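Local coordinates for protein 4-hydroxybutyrate CoA-transferase (Porphyromonas gingivalis, PDB 3D3U) that probably transfers coenzyme A between acyl-CoA thioesters and small carboxylates such as acetate or 4-hydroxybutyrate, at residues Pro37-Gln42 with Val180-Ala185; Cys133-Gly136 with Thr142-Ala145; Leu213-Gly216 with Ile220-Ala223; Met240-Val245 with Lys275-Phe280. All coordinates share one frame; numbering follows the deposited sequence.

Interaction 1 (Pro37-Gln42 with Val180-Ala185); sequences PVRFSQ and VDEPIA
Arg39 and Glu182 form a salt bridge at the surface, where the first turn of helix 38-46 faces the loop that leaves strand 176-180. Arg39 NH2 stands 2.5 Å from Glu182 OE1, and the oxygen approaches the guanidinium at its edge, in its plane. The carboxylate is turned almost perpendicular, with the two planes 86° apart, so one oxygen carries the bridge instead of a side-on pair. Arginine suits the place because its chain, bent at chi2 (72°) and chi3 (37°), curls back while its several N-H groups serve different partners: NE pairs with Glu155 of strand 151-157. Glu155 also accepts from the amide of Phe40 in the same first turn. The fold here is a Rossmann-like parallel sheet, in which strand 176-180 is the outermost strand on one side, and the bridge joins the loop beyond it to a helix packed on the sheet. Val180 adds loose packing by a methyl, CG2, set oblique to the guanidinium and 4.4 Å from Arg39 NE. A water donates to Glu182 OE1 over 2.7 Å and to Gln42 OE1 over 3.3 Å, extending the polar link by one helical turn.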
# COMPACT_ATOMS: atom_id res chain seq x y z
N PRO A 37 14.44 6.56 -3.16
CA PRO A 37 15.77 6.67 -3.67
C PRO A 37 16.58 7.59 -2.77
O PRO A 37 16.86 8.78 -3.03
CB PRO A 37 15.54 7.22 -5.07
CG PRO A 37 14.19 7.74 -5.07
CD PRO A 37 13.60 7.64 -3.70
N VAL A 38 16.99 6.97 -1.70
CA VAL A 38 17.67 7.62 -0.64
C VAL A 38 19.05 8.08 -1.10
O VAL A 38 19.50 9.13 -0.64
CB VAL A 38 17.64 6.70 0.59
CG1 VAL A 38 17.79 5.28 0.14
CG2 VAL A 38 18.72 7.09 1.59
N ARG A 39 19.72 7.37 -2.01
CA ARG A 39 21.07 7.87 -2.53
C ARG A 39 21.02 9.22 -3.15
O ARG A 39 21.86 10.08 -2.92
CB ARG A 39 21.64 6.94 -3.55
CG ARG A 39 22.65 6.04 -2.90
CD ARG A 39 22.07 5.01 -2.01
NE ARG A 39 20.80 4.45 -2.48
CZ ARG A 39 20.16 3.54 -1.74
NH1 ARG A 39 18.99 3.03 -2.12
NH2 ARG A 39 20.72 3.15 -0.58
N PHE A 40 20.00 9.35 -3.97
CA PHE A 40 19.64 10.59 -4.52
C PHE A 40 19.23 11.58 -3.46
O PHE A 40 19.63 12.75 -3.56
CB PHE A 40 18.48 10.40 -5.43
CG PHE A 40 18.32 11.51 -6.44
CD1 PHE A 40 17.57 12.63 -6.16
CD2 PHE A 40 18.94 11.44 -7.65
CE1 PHE A 40 17.40 13.64 -7.10
CE2 PHE A 40 18.79 12.44 -8.54
CZ PHE A 40 17.97 13.56 -8.25
N SER A 41 18.48 11.21 -2.42
CA SER A 41 18.20 12.19 -1.33
C SER A 41 19.51 12.68 -0.65
O SER A 41 19.78 13.89 -0.44
CB SER A 41 17.21 11.62 -0.32
OG SER A 41 17.00 12.48 0.80
N GLN A 42 20.37 11.68 -0.41
CA GLN A 42 21.75 11.84 0.19
C GLN A 42 22.43 12.84 -0.76
O GLN A 42 22.86 13.89 -0.30
CB GLN A 42 22.48 10.44 0.33
CG GLN A 42 23.27 10.10 1.61
CD GLN A 42 22.42 9.15 2.57
OE1 GLN A 42 22.13 7.97 2.17
NE2 GLN A 42 22.02 9.66 3.83
N VAL A 180 23.88 1.39 -8.30
CA VAL A 180 24.31 1.07 -7.00
C VAL A 180 24.00 -0.29 -6.53
O VAL A 180 23.43 -1.13 -7.22
CB VAL A 180 23.88 2.11 -5.96
CG1 VAL A 180 24.92 3.32 -6.04
CG2 VAL A 180 22.40 2.54 -6.08
N ASP A 181 24.50 -0.49 -5.34
CA ASP A 181 24.38 -1.68 -4.60
C ASP A 181 24.26 -1.46 -3.04
O ASP A 181 25.13 -0.81 -2.38
CB ASP A 181 25.51 -2.60 -4.94
CG ASP A 181 25.28 -3.93 -4.37
OD1 ASP A 181 24.34 -4.01 -3.54
OD2 ASP A 181 25.92 -4.95 -4.66
N GLU A 182 23.13 -1.92 -2.51
CA GLU A 182 22.65 -1.50 -1.20
C GLU A 182 21.29 -2.18 -0.91
O GLU A 182 20.39 -2.16 -1.74
CB GLU A 182 22.62 0.05 -1.03
CG GLU A 182 23.86 0.66 -0.33
CD GLU A 182 23.57 1.60 0.94
OE1 GLU A 182 22.54 2.43 1.01
OE2 GLU A 182 24.43 1.55 1.92
N PRO A 183 21.17 -2.79 0.28
CA PRO A 183 20.03 -3.67 0.63
C PRO A 183 18.71 -2.88 0.79
O PRO A 183 18.67 -1.77 1.32
CB PRO A 183 20.43 -4.23 1.99
CG PRO A 183 21.33 -3.16 2.61
CD PRO A 183 22.11 -2.62 1.43
N ILE A 184 17.62 -3.45 0.32
CA ILE A 184 16.41 -2.73 0.22
C ILE A 184 15.88 -2.55 1.61
O ILE A 184 15.62 -3.49 2.26
CB ILE A 184 15.57 -3.59 -0.67
CG1 ILE A 184 16.16 -3.48 -2.08
CG2 ILE A 184 14.08 -3.27 -0.53
CD1 ILE A 184 15.65 -2.30 -2.90
N ALA A 185 15.74 -1.32 2.10
CA ALA A 185 15.19 -1.10 3.44
C ALA A 185 14.19 -2.13 3.80
O ALA A 185 13.35 -2.51 2.97
CB ALA A 185 14.49 0.22 3.52
O HOH W 1 23.13 5.01 1.17

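Interaction 2 (Cys133-Gly136 with Thr142-Ala145); sequences CSFG and TKAA
Phe135 meets Thr142 and Lys143 where the chain passes from strand 132-134 into helix 142-148, part of the beta-alpha-beta crossover between the parallel strands 119-125 and 151-157 of the N-terminal Rossmann-like sheet. Thr142 comes first on the helix. Its backbone N bonds to Asp140 OD1, while its OG1 lies obliquely to the ring, 4.0 Å from Phe135 CD2; the side chain also rests on Val122 of strand 119-125. A small beta-branched residue is well suited to a buried place where it touches both the ring and Val122. Next, Lys143 lays the base of its side chain over one face of the phenyl ring in a CH-pi contact, with CB 4.2 Å from the centroid of the Phe135 ring and 27° off its normal. Because CG is anti to the backbone N (chi1 160°), the chain runs on past the ring's rim, where CD is 3.8 Å from Phe135 CE1. The lysine chain is nearly perpendicular to the phenylalanine side chain. Lysine thus does two jobs: CB covers the aromatic face while the later methylenes run by the CE1 corner, and the ammonium group reaches a salt bridge with Glu147 one turn further along the helix. Phe135, for its part, is a large flat apolar group that spans from the strand end to the helix. The backbone beneath it is shaped by an ST turn, in which Gly136 N donates to Ser134 OG at 2.6 Å, with an N-H...O angle of 161°.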
# COMPACT_ATOMS: atom_id res chain seq x y z
N CYS A 133 14.46 -3.02 -17.17
CA CYS A 133 14.44 -3.09 -15.72
C CYS A 133 13.04 -3.10 -15.13
O CYS A 133 12.02 -2.71 -15.80
CB CYS A 133 15.06 -1.83 -15.16
SG CYS A 133 16.75 -1.47 -15.66
N SER A 134 13.02 -3.43 -13.84
CA SER A 134 11.77 -3.65 -13.11
C SER A 134 11.69 -2.67 -12.04
O SER A 134 12.73 -2.40 -11.40
CB SER A 134 11.73 -5.04 -12.36
OG SER A 134 10.65 -5.09 -11.39
N PHE A 135 10.46 -2.25 -11.74
CA PHE A 135 10.26 -1.37 -10.64
C PHE A 135 10.46 -2.08 -9.32
O PHE A 135 10.49 -1.43 -8.29
CB PHE A 135 8.92 -0.65 -10.75
CG PHE A 135 8.96 0.46 -11.75
CD1 PHE A 135 8.35 0.33 -12.99
CD2 PHE A 135 9.69 1.61 -11.49
CE1 PHE A 135 8.49 1.34 -13.94
CE2 PHE A 135 9.79 2.60 -12.42
CZ PHE A 135 9.21 2.46 -13.64
N GLY A 136 10.60 -3.41 -9.35
CA GLY A 136 10.77 -4.21 -8.13
C GLY A 136 9.58 -4.17 -7.19
O GLY A 136 8.42 -4.55 -7.56
N THR A 142 4.59 5.27 -8.65
CA THR A 142 5.89 5.45 -9.12
C THR A 142 6.04 5.08 -10.61
O THR A 142 6.84 5.67 -11.29
CB THR A 142 6.97 4.82 -8.17
OG1 THR A 142 7.90 4.13 -9.00
CG2 THR A 142 6.46 3.68 -7.26
N LYS A 143 5.30 4.17 -11.18
CA LYS A 143 5.56 3.94 -12.56
C LYS A 143 4.84 4.98 -13.42
O LYS A 143 5.36 5.40 -14.51
CB LYS A 143 5.09 2.58 -12.94
CG LYS A 143 4.85 2.32 -14.37
CD LYS A 143 4.81 0.86 -14.57
CE LYS A 143 5.23 0.48 -15.97
NZ LYS A 143 4.13 0.67 -16.93
N ALA A 144 3.65 5.39 -12.97
CA ALA A 144 2.97 6.44 -13.69
C ALA A 144 3.81 7.70 -13.73
O ALA A 144 3.84 8.45 -14.71
CB ALA A 144 1.75 6.70 -13.03
N ALA A 145 4.46 8.00 -12.64
CA ALA A 145 5.32 9.18 -12.57
C ALA A 145 6.42 9.04 -13.61
O ALA A 145 6.57 9.96 -14.45
CB ALA A 145 5.92 9.31 -11.16

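Interaction 3 (Leu213-Gly216 with Ile220-Ala223); sequences LQLG and IPDA
In the beta-alpha-beta unit made of strand 212-215, helix 219-226 and strand 235-237, the end of the first strand packs against the first turn of the helix through Leu215, Gly216 and Pro221. Pro221 supplies the larger share of the contact. Its CB and CG lie in the corner where the chain leaves the sheet: CB is 3.3 Å from Leu215 CD1 and 3.2 Å from Gly216 O, and CG is 3.4 Å from the same Gly216 carbonyl oxygen. The leucine touches with one branch alone, CD1, which also comes within 3.6 Å of Pro221 CA; leucine and proline lie side by side, pointing opposite ways. No hydrogen bond spans the two segments, so the contact rests on apolar surface and on the backbone of the turn. Proline suits this place because residues in the first turn of a helix need no amide hydrogen for the helical bonding pattern, and its rigid ring offers compact apolar carbons. Leucine continues the apolar side of the strand toward the helix, whereas glycine meets the ring with bare backbone. Strand 212-215 itself is an interior strand, the backbone of Leu213 hydrogen-bonded to strand 235-237 and that of Gln214 to strand 307-311. A short strand-to-helix turn at the end of a central parallel strand is typical of Rossmann-like alpha/beta folds.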
# COMPACT_ATOMS: atom_id res chain seq x y z
N LEU A 213 -8.45 -12.35 -1.18
CA LEU A 213 -8.38 -11.26 -0.18
C LEU A 213 -7.67 -10.01 -0.46
O LEU A 213 -6.66 -10.03 -1.13
CB LEU A 213 -7.61 -11.70 1.06
CG LEU A 213 -7.98 -13.03 1.69
CD1 LEU A 213 -6.90 -13.44 2.67
CD2 LEU A 213 -9.40 -13.12 2.24
N GLN A 214 -8.10 -8.96 0.22
CA GLN A 214 -7.25 -7.76 0.41
C GLN A 214 -7.07 -7.30 1.83
O GLN A 214 -8.02 -6.82 2.45
CB GLN A 214 -7.77 -6.55 -0.40
CG GLN A 214 -6.86 -5.35 -0.27
CD GLN A 214 -7.25 -4.44 0.86
OE1 GLN A 214 -8.29 -3.85 0.83
NE2 GLN A 214 -6.45 -4.38 1.88
N LEU A 215 -5.85 -7.35 2.30
CA LEU A 215 -5.55 -6.84 3.64
C LEU A 215 -4.40 -5.85 3.79
O LEU A 215 -3.56 -5.75 2.93
CB LEU A 215 -5.33 -8.00 4.63
CG LEU A 215 -4.60 -9.32 4.37
CD1 LEU A 215 -3.56 -9.41 5.45
CD2 LEU A 215 -5.55 -10.44 4.56
N GLY A 216 -4.33 -5.12 4.89
CA GLY A 216 -3.11 -4.37 5.15
C GLY A 216 -1.89 -5.15 5.63
O GLY A 216 -1.69 -6.33 5.29
N ILE A 220 -3.27 -6.73 12.96
CA ILE A 220 -4.54 -7.27 12.49
C ILE A 220 -4.37 -8.22 11.25
O ILE A 220 -4.73 -9.44 11.33
CB ILE A 220 -5.58 -6.18 12.29
CG1 ILE A 220 -6.11 -5.71 13.65
CG2 ILE A 220 -6.74 -6.69 11.53
CD1 ILE A 220 -5.54 -4.28 14.10
N PRO A 221 -3.80 -7.70 10.14
CA PRO A 221 -3.47 -8.55 8.98
C PRO A 221 -2.72 -9.85 9.27
O PRO A 221 -3.12 -10.93 8.76
CB PRO A 221 -2.65 -7.61 8.10
CG PRO A 221 -3.37 -6.33 8.27
CD PRO A 221 -3.55 -6.27 9.83
N ASP A 222 -1.67 -9.78 10.06
CA ASP A 222 -0.93 -10.97 10.37
C ASP A 222 -1.75 -11.83 11.25
O ASP A 222 -1.56 -13.02 11.26
CB ASP A 222 0.37 -10.64 11.08
CG ASP A 222 1.26 -11.84 11.25
OD1 ASP A 222 2.01 -12.20 10.31
OD2 ASP A 222 1.26 -12.51 12.31
N ALA A 223 -2.68 -11.26 12.01
CA ALA A 223 -3.57 -12.07 12.84
C ALA A 223 -4.49 -12.82 11.92
O ALA A 223 -4.73 -14.04 12.15
CB ALA A 223 -4.39 -11.24 13.82

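Interaction 4 (Met240-Val245 with Lys275-Phe280); sequences MFTDGV and KELYDF
Leu277 reaches from helix 275-281 to Phe241, Thr242 and Asp243, the residues leading into helix 243-251. Each of these helices follows a strand of the mixed sheet in the second alpha/beta, Rossmann-like half, 266-268 and 235-237 respectively, and those strands are parallel neighbours; the contact therefore joins two adjacent strand-to-helix connections. From the leucine backbone outward, CB passes 3.9 Å from Asp243 OD2. CG lies closer to the same oxygen, at 3.6 Å, and is 3.9 Å from Asp243 N. There the side chain forks. CD1 turns to the backbone before the helix, 3.6 Å from Thr242 C, with the methyl CG2 of Thr242 beside it at 4.2 Å. CD2 goes to the aromatic ring. A branched apolar residue is apt here, since its two methyls serve different neighbours. Asp243 brings a carboxylate alongside this apolar fork, but its polar needs are met elsewhere: OD1 bonds to Ser274 OG, which also receives the amide of Leu277 and so ties the carboxylate to the start of the partner helix. Threonine adds a methyl to the apolar patch. On Phe241, Val245 CG1 covers part of one ring face. The leucine comes instead to the ring's edge, near its plane, with CD2 4.1 Å from Phe241 CE2.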
# COMPACT_ATOMS: atom_id res chain seq x y z
N MET A 240 -1.09 -3.80 -0.81
CA MET A 240 0.33 -4.10 -0.38
C MET A 240 0.50 -5.36 0.37
O MET A 240 -0.43 -5.86 0.86
CB MET A 240 0.95 -2.98 0.44
CG MET A 240 0.21 -2.71 1.72
SD MET A 240 0.61 -1.01 2.41
CE MET A 240 -0.15 0.27 1.30
N PHE A 241 1.67 -5.89 0.48
CA PHE A 241 1.72 -7.00 1.38
C PHE A 241 3.07 -7.18 2.00
O PHE A 241 4.07 -6.58 1.49
CB PHE A 241 1.18 -8.29 0.74
CG PHE A 241 2.04 -8.85 -0.29
CD1 PHE A 241 1.71 -8.70 -1.62
CD2 PHE A 241 3.24 -9.45 0.05
CE1 PHE A 241 2.58 -9.18 -2.67
CE2 PHE A 241 4.13 -9.97 -0.97
CZ PHE A 241 3.77 -9.85 -2.35
N THR A 242 3.12 -7.98 3.09
CA THR A 242 4.43 -8.25 3.81
C THR A 242 4.75 -9.75 3.88
O THR A 242 4.17 -10.60 3.17
CB THR A 242 4.51 -7.73 5.30
OG1 THR A 242 3.65 -6.61 5.56
CG2 THR A 242 5.96 -7.25 5.72
N ASP A 243 5.62 -10.06 4.83
CA ASP A 243 6.03 -11.43 5.11
C ASP A 243 4.90 -12.35 5.35
O ASP A 243 5.10 -13.49 5.18
CB ASP A 243 6.95 -11.49 6.30
CG ASP A 243 8.19 -10.64 6.13
OD1 ASP A 243 9.27 -11.13 6.54
OD2 ASP A 243 8.17 -9.47 5.61
N GLY A 244 3.72 -11.87 5.73
CA GLY A 244 2.62 -12.79 6.10
C GLY A 244 2.16 -13.58 4.91
O GLY A 244 1.99 -14.84 4.94
N VAL A 245 2.07 -12.84 3.81
CA VAL A 245 1.69 -13.43 2.52
C VAL A 245 2.62 -14.53 2.04
O VAL A 245 2.12 -15.51 1.42
CB VAL A 245 1.56 -12.33 1.45
CG1 VAL A 245 1.15 -12.91 0.05
CG2 VAL A 245 0.47 -11.39 1.92
N LYS A 275 14.28 -8.96 4.60
CA LYS A 275 15.14 -9.41 3.57
C LYS A 275 14.63 -10.72 3.03
O LYS A 275 14.71 -10.96 1.83
CB LYS A 275 16.54 -9.58 4.11
CG LYS A 275 17.60 -9.81 2.98
CD LYS A 275 18.99 -10.51 3.43
CE LYS A 275 19.72 -11.26 2.25
NZ LYS A 275 19.38 -10.27 1.09
N GLU A 276 14.08 -11.58 3.89
CA GLU A 276 13.44 -12.81 3.38
C GLU A 276 12.36 -12.51 2.34
O GLU A 276 12.30 -13.15 1.30
CB GLU A 276 12.85 -13.60 4.51
CG GLU A 276 12.26 -14.93 4.04
CD GLU A 276 12.86 -16.11 4.76
OE1 GLU A 276 12.31 -17.26 4.74
OE2 GLU A 276 13.95 -15.85 5.34
N LEU A 277 11.47 -11.55 2.63
CA LEU A 277 10.49 -11.15 1.64
C LEU A 277 11.21 -10.89 0.37
O LEU A 277 10.88 -11.52 -0.67
CB LEU A 277 9.80 -9.86 2.04
CG LEU A 277 8.29 -9.91 2.04
CD1 LEU A 277 7.71 -8.57 2.16
CD2 LEU A 277 7.76 -10.52 0.80
N TYR A 278 12.19 -9.99 0.44
CA TYR A 278 12.85 -9.51 -0.80
C TYR A 278 13.44 -10.64 -1.54
O TYR A 278 13.08 -10.84 -2.72
CB TYR A 278 13.83 -8.36 -0.58
CG TYR A 278 13.18 -7.23 0.19
CD1 TYR A 278 11.84 -6.90 -0.03
CD2 TYR A 278 13.86 -6.53 1.18
CE1 TYR A 278 11.20 -5.91 0.71
CE2 TYR A 278 13.21 -5.51 1.93
CZ TYR A 278 11.87 -5.22 1.68
OH TYR A 278 11.19 -4.22 2.38
N ASP A 279 14.26 -11.45 -0.87
CA ASP A 279 14.70 -12.65 -1.60
C ASP A 279 13.66 -13.61 -2.12
O ASP A 279 13.94 -14.27 -3.08
CB ASP A 279 15.76 -13.52 -0.89
CG ASP A 279 16.80 -12.73 -0.20
OD1 ASP A 279 16.95 -11.55 -0.56
OD2 ASP A 279 17.48 -13.19 0.74
N PHE A 280 12.50 -13.74 -1.48
CA PHE A 280 11.43 -14.62 -2.00
C PHE A 280 10.77 -14.00 -3.25
O PHE A 280 10.51 -14.70 -4.27
CB PHE A 280 10.37 -14.82 -0.92
CG PHE A 280 9.12 -15.58 -1.36
CD1 PHE A 280 9.12 -17.00 -1.47
CD2 PHE A 280 7.87 -14.91 -1.52
CE1 PHE A 280 7.93 -17.74 -1.83
CE2 PHE A 280 6.70 -15.67 -1.87
CZ PHE A 280 6.75 -17.11 -2.01

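In the fold
Interactions 1 and 2 belong to the N-terminal half, around its parallel sheet, with centres 15 Å apart and nearest atoms about 7 Å; interaction 2 is nested within the stretch of chain that interaction 1 closes. Interactions 3 and 4 belong to the half built on the second sheet, centres 14 Å apart, and touch lightly where Asp222 OD1 lies 4.3 Å from Gly244 CA. Interactions 1 and 4 touch across the halves: Ala185 O of the loop 180-185 is 2.8 Å from Tyr278 OH, a probable hydrogen bond, and Ile184 packs on the same ring. Interaction 3 is remote from the first pair, its centre 29 Å from that of interaction 1 and 25 Å from that of interaction 2.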